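Local coordinates for putative lipoprotein YerB (Bacillus subtilis, PDB 2PSB) that is of unknown molecular function but is a putative membrane-anchored lipoprotein that interacts with the DNA helicase PcrA, at residues V33-N38 / E77-V82; S47-A52 / F67-Q72. All blocks are in the same frame, centred on the assembly; numbering follows the deposited sequence.

Contact 1: V33-N38 / E77-V82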
loop_
_atom_site.group_PDB
_atom_site.type_symbol
_atom_site.label_atom_id
_atom_site.label_comp_id
_atom_site.label_asym_id
_atom_site.label_seq_id
_atom_site.Cartn_x
_atom_site.Cartn_y
_atom_site.Cartn_z
ATOM N N VAL A 33 8.140 -7.583 1.468
ATOM C CA VAL A 33 7.857 -7.186 2.844
ATOM C C VAL A 33 6.713 -6.166 2.751
ATOM O O VAL A 33 6.857 -5.118 2.119
ATOM C CB VAL A 33 9.104 -6.536 3.521
ATOM C CG1 VAL A 33 8.753 -6.038 4.923
ATOM C CG2 VAL A 33 10.237 -7.567 3.625
ATOM N N ALA A 34 5.576 -6.503 3.356
ATOM C CA ALA A 34 4.385 -5.645 3.361
ATOM C C ALA A 34 4.185 -5.022 4.741
ATOM O O ALA A 34 3.886 -5.718 5.706
ATOM C CB ALA A 34 3.141 -6.460 2.980
ATOM N N VAL A 35 4.329 -3.704 4.826
ATOM C CA VAL A 35 4.185 -3.005 6.094
ATOM C C VAL A 35 2.906 -2.171 6.189
ATOM O O VAL A 35 2.573 -1.401 5.280
ATOM C CB VAL A 35 5.384 -2.055 6.344
ATOM C CG1 VAL A 35 5.333 -1.523 7.756
ATOM C CG2 VAL A 35 6.700 -2.756 6.061
ATOM N N VAL A 36 2.185 -2.328 7.292
ATOM C CA VAL A 36 0.978 -1.534 7.508
ATOM C C VAL A 36 1.463 -0.183 8.011
ATOM O O VAL A 36 2.045 -0.089 9.086
ATOM C CB VAL A 36 0.074 -2.132 8.568
ATOM C CG1 VAL A 36 -0.995 -1.113 8.958
ATOM C CG2 VAL A 36 -0.567 -3.402 8.031
ATOM N N VAL A 37 1.227 0.861 7.226
ATOM C CA VAL A 37 1.693 2.191 7.590
ATOM C C VAL A 37 0.591 3.190 7.954
ATOM O O VAL A 37 -0.370 3.407 7.204
ATOM C CB VAL A 37 2.581 2.775 6.464
ATOM C CG1 VAL A 37 3.039 4.183 6.824
ATOM C CG2 VAL A 37 3.785 1.874 6.235
ATOM N N ASN A 38 0.773 3.778 9.132
ATOM C CA ASN A 38 -0.105 4.781 9.730
ATOM C C ASN A 38 -0.333 5.957 8.760
ATOM O O ASN A 38 0.625 6.548 8.260
ATOM C CB ASN A 38 0.577 5.286 11.011
ATOM C CG ASN A 38 -0.375 5.954 11.999
ATOM O OD1 ASN A 38 -0.016 6.146 13.166
ATOM N ND2 ASN A 38 -1.569 6.307 11.555
ATOM N N GLU A 77 15.231 1.851 4.934
ATOM C CA GLU A 77 16.050 1.906 6.140
ATOM C C GLU A 77 15.002 1.765 7.235
ATOM O O GLU A 77 14.665 0.658 7.655
ATOM C CB GLU A 77 16.735 3.272 6.271
ATOM C CG GLU A 77 17.679 3.650 5.138
ATOM C CD GLU A 77 18.952 2.830 5.148
ATOM O OE1 GLU A 77 19.872 3.139 4.361
ATOM O OE2 GLU A 77 19.031 1.872 5.942
ATOM N N THR A 78 14.474 2.898 7.683
ATOM C CA THR A 78 13.430 2.893 8.694
ATOM C C THR A 78 12.124 2.994 7.922
ATOM O O THR A 78 12.083 3.545 6.828
ATOM C CB THR A 78 13.545 4.097 9.666
ATOM O OG1 THR A 78 12.587 5.104 9.306
ATOM C CG2 THR A 78 14.948 4.682 9.632
ATOM N N VAL A 79 11.061 2.449 8.487
ATOM C CA VAL A 79 9.761 2.491 7.843
ATOM C C VAL A 79 8.697 2.660 8.929
ATOM O O VAL A 79 8.781 2.058 9.993
ATOM C CB VAL A 79 9.524 1.190 6.999
ATOM C CG1 VAL A 79 9.582 -0.048 7.890
ATOM C CG2 VAL A 79 8.209 1.274 6.260
ATOM N N GLY A 80 7.715 3.516 8.669
ATOM C CA GLY A 80 6.655 3.740 9.633
ATOM C C GLY A 80 6.041 5.113 9.473
ATOM O O GLY A 80 6.281 5.771 8.459
ATOM N N PRO A 81 5.245 5.574 10.452
ATOM C CA PRO A 81 4.928 4.803 11.665
ATOM C C PRO A 81 4.113 3.557 11.338
ATOM O O PRO A 81 3.324 3.550 10.391
ATOM C CB PRO A 81 4.139 5.797 12.523
ATOM C CG PRO A 81 4.584 7.147 12.014
ATOM C CD PRO A 81 4.688 6.934 10.529
ATOM N N VAL A 82 4.305 2.505 12.126
ATOM C CA VAL A 82 3.580 1.262 11.909
ATOM C C VAL A 82 2.251 1.326 12.628
ATOM O O VAL A 82 2.136 1.953 13.679
ATOM C CB VAL A 82 4.387 0.058 12.419
ATOM C CG1 VAL A 82 3.754 -1.246 11.935
ATOM C CG2 VAL A 82 5.815 0.177 11.942
#
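Two flat peptide groups, that of the Pro81 carbonyl and that of the Val36 carbonyl, carry the polar side of this contact. Asn38 N gives its hydrogen to Pro81 O at 2.9 Å, nearly straight (160° at the hydrogen), arriving 24° out of the carbonyl plane. Carbon atoms crowd the same oxygen: Asn38 CB lies 3.3 Å from Pro81 O, Val37 CA 3.5 Å from it in a CA-H...O contact, and Val37 CG1 3.6 Å from it. The other carbonyl is met in the same manner, Val82 CA standing 3.5 Å from Val36 O as a second CA-H...O contact. Val82 CG1, turned anti to its own nitrogen (chi1 -169°), also comes to 3.5 Å from Val36 O. Val37 and Val82 thus form a non-hydrogen-bonded antiparallel pair, completed by a backbone hydrogen bond between Val36 and Arg83.

The proline ring meets the other segment through Pro81 CB, which lies 3.9 Å from Asn38 CB. Its preceding peptide is cis, bending the chain where it turns in to the strand; Gly80 just before it has backbone angles that would jam a side chain against the preceding carbonyl, so glycine fits. On the Val79 side of the bend, valine methyls make the contact. Val35 CG1 and Val79 CG2 meet at 4.3 Å, a loose methyl-to-methyl touch, and compact branched valines suit both the extended backbone and the buried setting.

In the fold, strand 33-37 lies between the antiparallel strand 65-71 and the parallel strand 99-102, while strand 78-79 belongs to a separate small antiparallel sheet. Thr145 and Tyr144 of strand 143-146, touched by Val79 and Pro81, place 77-82 against its own sheet; Val79 on Val35 and Phe71, with the Val37-Val82 bridge, joins it to the larger one.

Contact 2: S47-A52 / F67-Q72; sequences SGLSKA and FLAIFQ
Ala52 CB sits over one face of the Phe71 ring, 4.1 Å from the ring centroid and 21° off its normal, a CH-pi contact displaced toward the rim. Gly48 O instead approaches the ring edge, close to its plane and 3.0 Å from Phe71 CE2, so the carbonyl faces the weakly positive C-H rim. Glycine suits position 48 because at its backbone angles a CB would strike the carbonyl O of Ser47.

Among the apolar contacts, Leu49 divides its branches: CD1 touches Phe67 CD1 at 3.6 Å, and Leu49 CD2 reaches Ala69 CB at the same separation. The methyls of Ala52 and Ala69 are small enough to let the loop lie close on the strand. With an alanine in place of Phe71, Ala52 CB is likely to lose the ring face it rests on and Gly48 O its aromatic edge.

No direct hydrogen bond joins the segments, but a water bridges them, accepting from Gln72 N at 2.8 Å and lying within hydrogen-bonding distance of Lys51 O. Within the loop, Lys51 N bonds Gly48 O at 3.1 Å, closing a type I beta turn, and Lys51 NZ donates to Ser50 OG.

The arrangement is that of a crossover connection: the loop passes over strand 65-71 to link strands 33-37 and 54-59, its two neighbours, which run parallel to each other.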
loop_
_atom_site.group_PDB
_atom_site.type_symbol
_atom_site.label_atom_id
_atom_site.label_comp_id
_atom_site.label_asym_id
_atom_site.label_seq_id
_atom_site.Cartn_x
_atom_site.Cartn_y
_atom_site.Cartn_z
ATOM N N SER A 47 7.964 7.271 6.856
ATOM C CA SER A 47 9.313 6.892 6.445
ATOM C C SER A 47 9.317 5.663 5.529
ATOM O O SER A 47 8.619 4.676 5.800
ATOM C CB SER A 47 10.175 6.591 7.672
ATOM O OG SER A 47 10.382 7.758 8.455
ATOM N N GLY A 48 10.090 5.745 4.443
ATOM C CA GLY A 48 10.226 4.634 3.512
ATOM C C GLY A 48 9.245 4.443 2.363
ATOM O O GLY A 48 9.418 3.517 1.574
ATOM N N LEU A 49 8.230 5.293 2.239
ATOM C CA LEU A 49 7.265 5.121 1.145
ATOM C C LEU A 49 7.824 5.359 -0.261
ATOM O O LEU A 49 7.196 4.961 -1.246
ATOM C CB LEU A 49 6.020 5.998 1.360
ATOM C CG LEU A 49 5.100 5.597 2.518
ATOM C CD1 LEU A 49 3.772 6.341 2.418
ATOM C CD2 LEU A 49 4.854 4.087 2.484
ATOM N N SER A 50 8.995 5.987 -0.368
ATOM C CA SER A 50 9.589 6.224 -1.687
ATOM C C SER A 50 10.315 4.982 -2.202
ATOM O O SER A 50 10.672 4.901 -3.382
ATOM C CB SER A 50 10.565 7.399 -1.649
ATOM O OG SER A 50 11.625 7.174 -0.740
ATOM N N LYS A 51 10.534 4.015 -1.313
ATOM C CA LYS A 51 11.208 2.779 -1.682
ATOM C C LYS A 51 10.211 1.655 -1.964
ATOM O O LYS A 51 10.605 0.588 -2.435
ATOM C CB LYS A 51 12.157 2.324 -0.568
ATOM C CG LYS A 51 13.237 3.317 -0.193
ATOM C CD LYS A 51 14.142 3.629 -1.352
ATOM C CE LYS A 51 15.106 4.760 -0.996
ATOM N NZ LYS A 51 14.417 6.050 -0.664
ATOM N N ALA A 52 8.932 1.882 -1.678
ATOM C CA ALA A 52 7.903 0.855 -1.890
ATOM C C ALA A 52 7.502 0.715 -3.352
ATOM O O ALA A 52 7.318 1.712 -4.056
ATOM C CB ALA A 52 6.654 1.163 -1.034
ATOM N N PHE A 67 -2.201 2.723 5.006
ATOM C CA PHE A 67 -1.436 2.152 3.902
ATOM C C PHE A 67 -0.867 0.760 4.158
ATOM O O PHE A 67 -0.641 0.349 5.304
ATOM C CB PHE A 67 -0.219 3.030 3.590
ATOM C CG PHE A 67 -0.532 4.479 3.326
ATOM C CD1 PHE A 67 0.442 5.449 3.552
ATOM C CD2 PHE A 67 -1.774 4.874 2.857
ATOM C CE1 PHE A 67 0.184 6.800 3.317
ATOM C CE2 PHE A 67 -2.050 6.218 2.620
ATOM C CZ PHE A 67 -1.067 7.186 2.852
ATOM N N LEU A 68 -0.629 0.055 3.059
ATOM C CA LEU A 68 0.050 -1.234 3.073
ATOM C C LEU A 68 1.122 -0.914 2.037
ATOM O O LEU A 68 0.811 -0.723 0.865
ATOM C CB LEU A 68 -0.814 -2.392 2.571
ATOM C CG LEU A 68 -0.035 -3.722 2.600
ATOM C CD1 LEU A 68 0.274 -4.129 4.064
ATOM C CD2 LEU A 68 -0.822 -4.808 1.906
ATOM N N ALA A 69 2.364 -0.781 2.490
ATOM C CA ALA A 69 3.480 -0.482 1.603
ATOM C C ALA A 69 4.251 -1.768 1.358
ATOM O O ALA A 69 4.834 -2.353 2.278
ATOM C CB ALA A 69 4.388 0.577 2.220
ATOM N N ILE A 70 4.244 -2.204 0.102
ATOM C CA ILE A 70 4.906 -3.436 -0.281
ATOM C C ILE A 70 6.253 -3.154 -0.927
ATOM O O ILE A 70 6.332 -2.528 -1.990
ATOM C CB ILE A 70 3.999 -4.239 -1.246
ATOM C CG1 ILE A 70 2.634 -4.454 -0.579
ATOM C CG2 ILE A 70 4.661 -5.560 -1.643
ATOM C CD1 ILE A 70 1.708 -5.349 -1.367
ATOM N N PHE A 71 7.306 -3.616 -0.250
ATOM C CA PHE A 71 8.689 -3.456 -0.694
ATOM C C PHE A 71 9.219 -4.777 -1.235
ATOM O O PHE A 71 8.914 -5.846 -0.702
ATOM C CB PHE A 71 9.596 -3.029 0.463
ATOM C CG PHE A 71 9.110 -1.834 1.223
ATOM C CD1 PHE A 71 8.116 -1.965 2.190
ATOM C CD2 PHE A 71 9.650 -0.578 0.981
ATOM C CE1 PHE A 71 7.681 -0.867 2.905
ATOM C CE2 PHE A 71 9.226 0.527 1.690
ATOM C CZ PHE A 71 8.239 0.389 2.651
ATOM N N GLN A 72 10.019 -4.693 -2.292
ATOM C CA GLN A 72 10.620 -5.869 -2.906
ATOM C C GLN A 72 11.871 -5.459 -3.671
ATOM O O GLN A 72 12.956 -5.957 -3.383
ATOM C CB GLN A 72 9.628 -6.548 -3.848
ATOM C CG GLN A 72 10.029 -7.940 -4.320
ATOM C CD GLN A 72 11.246 -7.945 -5.235
ATOM O OE1 GLN A 72 11.340 -7.153 -6.174
ATOM N NE2 GLN A 72 12.173 -8.858 -4.979
HETATM O O HOH W 1 10.498 -2.009 -2.916
#

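How the contacts relate
Both contacts are buried in the core, though contact 2 has a partly exposed margin at Lys51. They share one sheet, since strand 33-37 of contact 1 neighbours strand 65-71 of contact 2, and a probable hydrogen bond from Val37 N to Phe67 O (2.7 Å) joins them directly. The other segments meet as well: Ser47 N and Gly80 O lie 2.8 Å apart, again a probable hydrogen bond. Their chemistry follows their place. Contact 1 touches a strand end at a single backbone bridge and adds valine methyls; contact 2 lays a turn across a strand and relies on aromatic packing and a bridging water.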